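Local atomic coordinates of Lin1889 protein (Listeria innocua Clip11262, PDB entry 3B57), a protein that is of unknown function but binds a magnesium ion through an HD-type metal site, consistent with a phosphohydrolase of the HD-domain superfamily. Residues A[165-169]-A[185-189]; A[9-13]-A[75-79]. One frame throughout, in Å; residues are numbered along the deposited sequence.

How the contacts relate
Both contacts join helices whose touching segments run in roughly opposite directions, more nearly antiparallel in contact 1, and both are only partly buried, but they lie on opposite sides of the chain's centre, their centres about 33 Å apart, and share no helix. Contact 1 ties helix 157-171 to helix 182-198 across a short connection that is mostly helical. Contact 2 brings the N-terminal helix 3-15 to helix 71-82 of the HD domain, over a much longer span. Contact 1 combines aliphatic groups and a selenomethionine on its buried side with the partly exposed chains of Gln185 and Lys169, whereas contact 2 rests on two stacked indoles. Neither contact includes a magnesium ligand.

Contact 1 (A[165-169]-A[185-189])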
ATOM      1  N   LEU A 165       1.877  13.065   4.791  1.00 38.81           N
ATOM      2  CA  LEU A 165       0.582  12.460   5.027  1.00 37.69           C
ATOM      3  C   LEU A 165      -0.110  12.778   6.342  1.00 37.64           C
ATOM      4  O   LEU A 165      -1.134  13.465   6.347  1.00 38.61           O
ATOM      5  CB  LEU A 165       0.694  10.951   4.845  1.00 37.39           C
ATOM      6  CG  LEU A 165       1.280  10.534   3.487  1.00 37.88           C
ATOM      7  CD1 LEU A 165       1.053   9.043   3.306  1.00 38.59           C
ATOM      8  CD2 LEU A 165       0.626  11.303   2.341  1.00 35.91           C
ATOM      9  N   LEU A 166       0.431  12.282   7.454  1.00 37.26           N
ATOM     10  CA  LEU A 166      -0.160  12.511   8.778  1.00 35.98           C
ATOM     11  C   LEU A 166      -0.395  13.982   9.116  1.00 35.64           C
ATOM     12  O   LEU A 166      -1.292  14.308   9.900  1.00 34.99           O
ATOM     13  CB  LEU A 166       0.709  11.857   9.853  1.00 36.57           C
ATOM     14  CG  LEU A 166       0.197  10.531  10.442  1.00 37.48           C
ATOM     15  CD1 LEU A 166      -0.212   9.576   9.347  1.00 37.96           C
ATOM     16  CD2 LEU A 166       1.291   9.905  11.305  1.00 38.69           C
ATOM     17  N   LEU A 167       0.409  14.851   8.510  1.00 35.60           N
ATOM     18  CA  LEU A 167       0.314  16.295   8.699  1.00 37.69           C
ATOM     19  C   LEU A 167      -0.783  16.960   7.863  1.00 39.50           C
ATOM     20  O   LEU A 167      -1.285  18.026   8.230  1.00 40.77           O
ATOM     21  CB  LEU A 167       1.643  16.955   8.350  1.00 38.55           C
ATOM     22  CG  LEU A 167       2.642  17.064   9.482  1.00 38.43           C
ATOM     23  CD1 LEU A 167       2.109  18.037  10.525  1.00 41.68           C
ATOM     24  CD2 LEU A 167       2.867  15.697  10.074  1.00 40.24           C
ATOM     25  N   ILE A 168      -1.133  16.342   6.735  1.00 40.06           N
ATOM     26  CA  ILE A 168      -2.154  16.874   5.841  1.00 40.44           C
ATOM     27  C   ILE A 168      -3.459  17.128   6.584  1.00 41.19           C
ATOM     28  O   ILE A 168      -4.011  18.220   6.525  1.00 40.74           O
ATOM     29  CB  ILE A 168      -2.425  15.909   4.654  1.00 39.91           C
ATOM     30  CG1 ILE A 168      -1.217  15.860   3.726  1.00 37.91           C
ATOM     31  CG2 ILE A 168      -3.629  16.385   3.846  1.00 40.49           C
ATOM     32  CD1 ILE A 168      -1.358  14.857   2.609  1.00 37.11           C
ATOM     33  N   LYS A 169      -3.948  16.114   7.280  1.00 42.89           N
ATOM     34  CA  LYS A 169      -5.184  16.233   8.040  1.00 44.83           C
ATOM     35  C   LYS A 169      -5.345  17.577   8.755  1.00 45.59           C
ATOM     36  O   LYS A 169      -6.458  18.070   8.910  1.00 45.95           O
ATOM     37  CB  LYS A 169      -5.252  15.084   9.049  1.00 45.10           C
ATOM     38  CG  LYS A 169      -6.025  15.362  10.318  1.00 43.26           C
ATOM     39  CD  LYS A 169      -7.509  15.453  10.081  1.00 42.29           C
ATOM     40  CE  LYS A 169      -8.248  15.237  11.392  1.00 42.10           C
ATOM     41  NZ  LYS A 169      -7.689  16.091  12.483  1.00 39.70           N
ATOM     42  N   GLN A 185      -7.741   9.903   8.997  1.00 38.34           N
ATOM     43  CA  GLN A 185      -6.590  10.081   9.879  1.00 36.34           C
ATOM     44  C   GLN A 185      -6.549   8.994  10.940  1.00 36.04           C
ATOM     45  O   GLN A 185      -5.531   8.806  11.597  1.00 35.39           O
ATOM     46  CB  GLN A 185      -6.652  11.439  10.574  1.00 35.19           C
ATOM     47  CG  GLN A 185      -5.492  11.701  11.527  1.00 34.87           C
ATOM     48  CD  GLN A 185      -4.262  12.232  10.815  1.00 37.36           C
ATOM     49  OE1 GLN A 185      -3.297  12.662  11.452  1.00 36.11           O
ATOM     50  NE2 GLN A 185      -4.290  12.210   9.482  1.00 40.03           N
ATOM     51  N   LYS A 186      -7.659   8.288  11.124  1.00 35.57           N
ATOM     52  CA  LYS A 186      -7.676   7.238  12.127  1.00 36.92           C
ATOM     53  C   LYS A 186      -7.087   5.956  11.580  1.00 37.44           C
ATOM     54  O   LYS A 186      -6.045   5.504  12.047  1.00 38.30           O
ATOM     55  CB  LYS A 186      -9.094   6.971  12.624  1.00 38.10           C
ATOM     56  CG  LYS A 186      -9.217   5.733  13.503  1.00 39.09           C
ATOM     57  CD  LYS A 186     -10.675   5.479  13.886  1.00 43.20           C
ATOM     58  CE  LYS A 186     -10.825   4.197  14.706  1.00 44.36           C
ATOM     59  NZ  LYS A 186      -9.779   4.110  15.781  1.00 45.19           N
ATOM     60  N   ILE A 187      -7.750   5.375  10.586  1.00 37.52           N
ATOM     61  CA  ILE A 187      -7.283   4.132   9.986  1.00 35.61           C
ATOM     62  C   ILE A 187      -5.810   4.251   9.599  1.00 36.60           C
ATOM     63  O   ILE A 187      -5.047   3.295   9.675  1.00 36.34           O
ATOM     64  CB  ILE A 187      -8.126   3.786   8.751  1.00 33.65           C
ATOM     65  CG1 ILE A 187      -8.207   2.258   8.598  1.00 32.96           C
ATOM     66  CG2 ILE A 187      -7.583   4.509   7.523  1.00 29.11           C
ATOM     67  CD1 ILE A 187      -6.904   1.560   8.320  1.00 31.77           C
HETATM   68  N   MSE A 188      -5.413   5.448   9.200  1.00 38.18           N
HETATM   69  CA  MSE A 188      -4.044   5.685   8.809  1.00 39.47           C
HETATM   70  C   MSE A 188      -3.169   5.540  10.047  1.00 40.20           C
HETATM   71  O   MSE A 188      -2.108   4.917  10.005  1.00 40.77           O
HETATM   72  CB  MSE A 188      -3.930   7.085   8.226  1.00 41.12           C
HETATM   73  CG  MSE A 188      -2.626   7.355   7.542  1.00 45.20           C
HETATM   74 SE   MSE A 188      -2.716   8.905   6.416  1.00 53.37          SE
HETATM   75  CE  MSE A 188      -2.671   7.978   4.735  1.00 50.05           C
ATOM     76  N   GLN A 189      -3.631   6.104  11.156  1.00 40.80           N
ATOM     77  CA  GLN A 189      -2.896   6.031  12.409  1.00 39.28           C
ATOM     78  C   GLN A 189      -2.830   4.564  12.857  1.00 38.57           C
ATOM     79  O   GLN A 189      -1.767   4.067  13.229  1.00 38.61           O
ATOM     80  CB  GLN A 189      -3.589   6.904  13.455  1.00 39.33           C
ATOM     81  CG  GLN A 189      -2.623   7.680  14.334  1.00 42.93           C
ATOM     82  CD  GLN A 189      -2.971   9.164  14.420  1.00 44.69           C
ATOM     83  OE1 GLN A 189      -4.144   9.529  14.593  1.00 44.52           O
ATOM     84  NE2 GLN A 189      -1.950  10.030  14.314  1.00 42.93           N
TER
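The carbonyl oxygen of Leu166 faces the amide end of Gln185, 3.0 Å from OE1 as modelled. Because that amide is probably turned over, the approach may be a hydrogen bond in the other orientation. The Gln185 chain bends at chi2 (84°), and this carries its amide carbon against the first carbons of Lys169, with CD 3.5 Å from Lys169 CB. The two chains cross at about a right angle, CG of Gln185 lying 3.9 Å from CG of Lys169.

On the more buried side Met188, a selenomethionine, reaches across. Its CG stands anti to the backbone N (chi1 -169°) and the chain stays extended through chi2, which brings SE beside Leu166 CD1; the bend at the last torsion turns CE to Leu165. Leu166 CD1 packs 3.7 Å from Met188 CG, while Met188 CE meets Leu165 CD1 at 4.1 Å.

The helical segments run nearly antiparallel, at 155°, their axes 10.5 Å apart. Against helix 129-140, Leu165 touches Thr136 and Met188 touches Ile133, so three helices meet around the selenomethionine; helix 182-198 also turns Ile187 to Ala194 of the second subunit.

Contact 2 (A[9-13]-A[75-79]); sequences SAKNW and TLINW
The indoles of Trp13 and Trp79 lie face over face in an offset stack, the six-membered ring of Trp13 above the five-membered ring of Trp79. The centroids of these two rings are 4.1 Å apart and the planes are tilted by 20°. Trp79 CD1 sits 3.6 Å above the Trp13 plane, toward the rim, and Trp13 CE3 lies over a face of Trp79 with a similar displacement.

At the edges come smaller groups. Ser9 approaches the benzo edge of Trp79 near the ring plane, its CB 3.7 Å from Trp79 CZ2. The methyl of Thr75 stands at the edge of Trp13, CG2 4.2 Å from CH2, while its hydroxyl is hydrogen-bonded to Glu71 O within its own helix. Ala10 CB touches Trp79 CH2 at 3.7 Å from the side of the ring on which Trp13 stacks, and Leu76 CD2 meets Trp13 CZ3 obliquely at 3.8 Å.

In both tryptophans CG is anti to the backbone N (chi1 179° in Trp13, -174° in Trp79). Each indole is thereby thrown across the gap toward the other helix, and the two slide past each other in opposite directions, bridging axes 13.0 Å apart. On the inner side, Ala10 and Leu76 both rest on Phe57 of helix 48-57, which joins the pair to the body of the HD domain.

No hydrogen bond or salt bridge spans the two segments, so their association depends on dispersion between indole faces and on aliphatic contact. Lys83 makes a cation-pi contact with Trp79, and its charge would probably polarise that ring's pi electrons.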
ATOM      1  N   SER A   9     -20.150  16.988 -20.022  1.00 47.01           N
ATOM      2  CA  SER A   9     -19.196  16.952 -21.119  1.00 46.94           C
ATOM      3  C   SER A   9     -17.766  16.867 -20.585  1.00 46.36           C
ATOM      4  O   SER A   9     -16.979  16.016 -21.000  1.00 44.16           O
ATOM      5  CB  SER A   9     -19.377  18.209 -21.974  1.00 47.95           C
ATOM      6  OG  SER A   9     -18.389  18.300 -22.991  1.00 51.78           O
ATOM      7  N   ALA A  10     -17.441  17.762 -19.656  1.00 47.40           N
ATOM      8  CA  ALA A  10     -16.121  17.793 -19.044  1.00 47.57           C
ATOM      9  C   ALA A  10     -15.849  16.434 -18.418  1.00 47.32           C
ATOM     10  O   ALA A  10     -14.761  15.876 -18.548  1.00 46.63           O
ATOM     11  CB  ALA A  10     -16.066  18.881 -17.980  1.00 45.18           C
ATOM     12  N   LYS A  11     -16.856  15.903 -17.742  1.00 47.91           N
ATOM     13  CA  LYS A  11     -16.736  14.611 -17.093  1.00 48.91           C
ATOM     14  C   LYS A  11     -16.374  13.534 -18.112  1.00 49.04           C
ATOM     15  O   LYS A  11     -15.394  12.817 -17.934  1.00 48.74           O
ATOM     16  CB  LYS A  11     -18.054  14.280 -16.392  1.00 48.80           C
ATOM     17  CG  LYS A  11     -17.971  13.307 -15.239  1.00 49.38           C
ATOM     18  CD  LYS A  11     -19.238  13.437 -14.405  1.00 50.53           C
ATOM     19  CE  LYS A  11     -19.815  12.092 -13.998  1.00 51.68           C
ATOM     20  NZ  LYS A  11     -21.280  12.228 -13.714  1.00 51.27           N
ATOM     21  N   ASN A  12     -17.149  13.431 -19.188  1.00 50.45           N
ATOM     22  CA  ASN A  12     -16.887  12.421 -20.217  1.00 52.09           C
ATOM     23  C   ASN A  12     -15.571  12.622 -20.961  1.00 52.79           C
ATOM     24  O   ASN A  12     -14.974  11.660 -21.441  1.00 52.91           O
ATOM     25  CB  ASN A  12     -18.051  12.367 -21.211  1.00 52.44           C
ATOM     26  CG  ASN A  12     -19.232  11.572 -20.674  1.00 53.96           C
ATOM     27  OD1 ASN A  12     -19.202  10.340 -20.624  1.00 54.70           O
ATOM     28  ND2 ASN A  12     -20.272  12.278 -20.248  1.00 55.94           N
ATOM     29  N   TRP A  13     -15.124  13.870 -21.045  1.00 54.19           N
ATOM     30  CA  TRP A  13     -13.872  14.194 -21.715  1.00 54.61           C
ATOM     31  C   TRP A  13     -12.682  13.725 -20.869  1.00 56.06           C
ATOM     32  O   TRP A  13     -11.790  13.057 -21.380  1.00 56.28           O
ATOM     33  CB  TRP A  13     -13.808  15.706 -21.985  1.00 53.76           C
ATOM     34  CG  TRP A  13     -12.546  16.179 -22.648  1.00 52.17           C
ATOM     35  CD1 TRP A  13     -11.779  15.481 -23.522  1.00 52.39           C
ATOM     36  CD2 TRP A  13     -11.922  17.465 -22.504  1.00 51.79           C
ATOM     37  NE1 TRP A  13     -10.710  16.242 -23.933  1.00 51.71           N
ATOM     38  CE2 TRP A  13     -10.773  17.465 -23.324  1.00 51.75           C
ATOM     39  CE3 TRP A  13     -12.222  18.615 -21.764  1.00 51.68           C
ATOM     40  CZ2 TRP A  13      -9.917  18.569 -23.424  1.00 51.81           C
ATOM     41  CZ3 TRP A  13     -11.372  19.717 -21.863  1.00 51.57           C
ATOM     42  CH2 TRP A  13     -10.233  19.682 -22.689  1.00 51.96           C
ATOM     43  N   THR A  75      -5.518  24.649 -23.854  1.00 56.16           N
ATOM     44  CA  THR A  75      -6.503  23.722 -24.412  1.00 52.95           C
ATOM     45  C   THR A  75      -7.805  23.779 -23.615  1.00 51.38           C
ATOM     46  O   THR A  75      -8.901  23.779 -24.181  1.00 50.50           O
ATOM     47  CB  THR A  75      -5.975  22.286 -24.393  1.00 52.36           C
ATOM     48  OG1 THR A  75      -4.800  22.207 -25.207  1.00 51.90           O
ATOM     49  CG2 THR A  75      -7.026  21.322 -24.921  1.00 50.72           C
ATOM     50  N   LEU A  76      -7.672  23.819 -22.293  1.00 49.45           N
ATOM     51  CA  LEU A  76      -8.836  23.900 -21.428  1.00 48.39           C
ATOM     52  C   LEU A  76      -9.583  25.201 -21.718  1.00 48.00           C
ATOM     53  O   LEU A  76     -10.793  25.190 -21.977  1.00 46.56           O
ATOM     54  CB  LEU A  76      -8.426  23.857 -19.947  1.00 47.27           C
ATOM     55  CG  LEU A  76      -7.980  22.513 -19.357  1.00 45.66           C
ATOM     56  CD1 LEU A  76      -7.555  22.682 -17.902  1.00 44.63           C
ATOM     57  CD2 LEU A  76      -9.119  21.516 -19.462  1.00 44.97           C
ATOM     58  N   ILE A  77      -8.866  26.322 -21.684  1.00 47.13           N
ATOM     59  CA  ILE A  77      -9.512  27.603 -21.942  1.00 47.25           C
ATOM     60  C   ILE A  77     -10.345  27.491 -23.213  1.00 48.66           C
ATOM     61  O   ILE A  77     -11.526  27.844 -23.236  1.00 49.44           O
ATOM     62  CB  ILE A  77      -8.493  28.740 -22.101  1.00 44.12           C
ATOM     63  CG1 ILE A  77      -7.537  28.733 -20.912  1.00 41.99           C
ATOM     64  CG2 ILE A  77      -9.227  30.070 -22.165  1.00 42.72           C
ATOM     65  CD1 ILE A  77      -6.525  29.849 -20.903  1.00 39.46           C
ATOM     66  N   ASN A  78      -9.723  26.971 -24.261  1.00 48.85           N
ATOM     67  CA  ASN A  78     -10.401  26.785 -25.528  1.00 49.53           C
ATOM     68  C   ASN A  78     -11.686  25.997 -25.352  1.00 49.29           C
ATOM     69  O   ASN A  78     -12.774  26.465 -25.690  1.00 47.91           O
ATOM     70  CB  ASN A  78      -9.482  26.050 -26.488  1.00 50.64           C
ATOM     71  CG  ASN A  78      -9.165  26.868 -27.693  1.00 51.14           C
ATOM     72  OD1 ASN A  78      -9.923  26.874 -28.661  1.00 50.46           O
ATOM     73  ND2 ASN A  78      -8.054  27.605 -27.633  1.00 50.98           N
ATOM     74  N   TRP A  79     -11.548  24.791 -24.817  1.00 50.46           N
ATOM     75  CA  TRP A  79     -12.695  23.934 -24.592  1.00 51.51           C
ATOM     76  C   TRP A  79     -13.755  24.719 -23.817  1.00 52.93           C
ATOM     77  O   TRP A  79     -14.949  24.571 -24.066  1.00 53.92           O
ATOM     78  CB  TRP A  79     -12.275  22.693 -23.797  1.00 50.63           C
ATOM     79  CG  TRP A  79     -13.370  21.686 -23.630  1.00 48.96           C
ATOM     80  CD1 TRP A  79     -13.676  20.664 -24.473  1.00 48.36           C
ATOM     81  CD2 TRP A  79     -14.348  21.651 -22.584  1.00 48.53           C
ATOM     82  NE1 TRP A  79     -14.790  19.994 -24.023  1.00 49.85           N
ATOM     83  CE2 TRP A  79     -15.223  20.583 -22.865  1.00 49.06           C
ATOM     84  CE3 TRP A  79     -14.569  22.424 -21.439  1.00 47.59           C
ATOM     85  CZ2 TRP A  79     -16.311  20.269 -22.037  1.00 48.63           C
ATOM     86  CZ3 TRP A  79     -15.649  22.112 -20.618  1.00 47.66           C
ATOM     87  CH2 TRP A  79     -16.505  21.045 -20.922  1.00 46.91           C
TER